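Local coordinates for peptidase M16 inactive domain family protein (Pseudomonas fluorescens, PDB 3GWB) that belongs to the M16 peptidase family, generally associated with metal-dependent hydrolysis, but carries an inactive-type domain and may not itself cleave peptides, at residues I179-A182 against Q183-A186. Sequence-based numbering, arbitrary orientation.
Sequences ITLA and QLKA
The carbonyl oxygen of T180 receives two backbone N-H groups from the first turn of helix 181-191. L184 N approaches in the carbonyl plane, with N to T180 O at 3.2 Å, while Q183 N makes a weak bond to the same oxygen from a poorer angle. That second N-H is shared, since it also reaches T180 OG1, 3.3 Å from Q183 N, in a weak capping bond with the better angle (153°). With chi1 at 69°, OG1 stands between the backbone N and the carbonyl carbon of its own residue, which brings it within reach of the Q183 N-H. In the other direction, the Q183 side chain runs back across that of T180 at about a right angle, and Q183 OE1 accepts T180 N on a lone pair, in the carbonyl plane, at 2.8 Å. These reciprocal side-chain-to-backbone bonds make a capping box, with T180 as N-cap and glutamine in the place often held by glutamate. Behind it, K185 N to L181 O (2.9 Å) and A186 N to A182 O (3.0 Å) continue the regular helical bonding. Both buried, I179 and L184 meet through I179 CG2 and L184 CD2 at 3.7 Å, the two side chains crossing nearly perpendicularly. Helix 55-62 packs against this pair, with L58 touching I179 and V55 and T59 touching L184, while L181 and L184 both reach L129 of helix 126-143.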
loop_
_atom_site.group_PDB
_atom_site.type_symbol
_atom_site.label_atom_id
_atom_site.label_comp_id
_atom_site.label_asym_id
_atom_site.label_seq_id
_atom_site.Cartn_x
_atom_site.Cartn_y
_atom_site.Cartn_z
ATOM N N ILE A 179 -11.839 13.573 -20.468
ATOM C CA ILE A 179 -10.977 14.590 -19.842
ATOM C C ILE A 179 -9.741 14.932 -20.676
ATOM O O ILE A 179 -8.919 14.071 -20.965
ATOM C CB ILE A 179 -10.511 14.152 -18.435
ATOM C CG1 ILE A 179 -11.726 13.889 -17.542
ATOM C CG2 ILE A 179 -9.638 15.240 -17.808
ATOM C CD1 ILE A 179 -12.681 15.043 -17.457
ATOM N N THR A 180 -9.606 16.203 -21.036
ATOM C CA THR A 180 -8.482 16.648 -21.850
ATOM C C THR A 180 -7.430 17.421 -21.060
ATOM O O THR A 180 -7.643 17.800 -19.904
ATOM C CB THR A 180 -8.962 17.557 -22.972
ATOM O OG1 THR A 180 -9.422 18.786 -22.404
ATOM C CG2 THR A 180 -10.115 16.898 -23.741
ATOM N N LEU A 181 -6.289 17.653 -21.700
ATOM C CA LEU A 181 -5.207 18.396 -21.071
ATOM C C LEU A 181 -5.677 19.815 -20.760
ATOM O O LEU A 181 -5.285 20.396 -19.750
ATOM C CB LEU A 181 -3.989 18.432 -21.996
ATOM C CG LEU A 181 -3.368 17.060 -22.303
ATOM C CD1 LEU A 181 -2.201 17.225 -23.270
ATOM C CD2 LEU A 181 -2.898 16.404 -21.014
ATOM N N ALA A 182 -6.530 20.357 -21.626
ATOM C CA ALA A 182 -7.062 21.705 -21.440
ATOM C C ALA A 182 -7.844 21.798 -20.136
ATOM O O ALA A 182 -7.776 22.804 -19.434
ATOM C CB ALA A 182 -7.965 22.085 -22.607
ATOM N N GLN A 183 -8.597 20.751 -19.824
ATOM C CA GLN A 183 -9.383 20.722 -18.599
ATOM C C GLN A 183 -8.497 20.601 -17.364
ATOM O O GLN A 183 -8.763 21.220 -16.330
ATOM C CB GLN A 183 -10.363 19.554 -18.634
ATOM C CG GLN A 183 -11.496 19.723 -19.634
ATOM C CD GLN A 183 -12.387 18.500 -19.686
ATOM O OE1 GLN A 183 -12.016 17.475 -20.250
ATOM N NE2 GLN A 183 -13.560 18.598 -19.079
ATOM N N LEU A 184 -7.452 19.792 -17.467
ATOM C CA LEU A 184 -6.549 19.612 -16.345
ATOM C C LEU A 184 -5.842 20.931 -16.067
ATOM O O LEU A 184 -5.656 21.315 -14.909
ATOM C CB LEU A 184 -5.508 18.533 -16.653
ATOM C CG LEU A 184 -6.015 17.102 -16.864
ATOM C CD1 LEU A 184 -4.814 16.159 -16.974
ATOM C CD2 LEU A 184 -6.911 16.683 -15.706
ATOM N N LYS A 185 -5.448 21.610 -17.142
ATOM C CA LYS A 185 -4.748 22.883 -17.039
ATOM C C LYS A 185 -5.631 23.938 -16.396
ATOM O O LYS A 185 -5.182 24.699 -15.536
ATOM C CB LYS A 185 -4.290 23.355 -18.424
ATOM C CG LYS A 185 -3.086 22.605 -18.967
ATOM C CD LYS A 185 -2.678 23.147 -20.331
ATOM C CE LYS A 185 -1.452 22.426 -20.863
ATOM N NZ LYS A 185 -1.017 22.959 -22.186
ATOM N N ALA A 186 -6.892 23.971 -16.810
ATOM C CA ALA A 186 -7.844 24.936 -16.276
ATOM C C ALA A 186 -8.193 24.631 -14.823
ATOM O O ALA A 186 -8.322 25.548 -14.009
ATOM C CB ALA A 186 -9.105 24.944 -17.126
#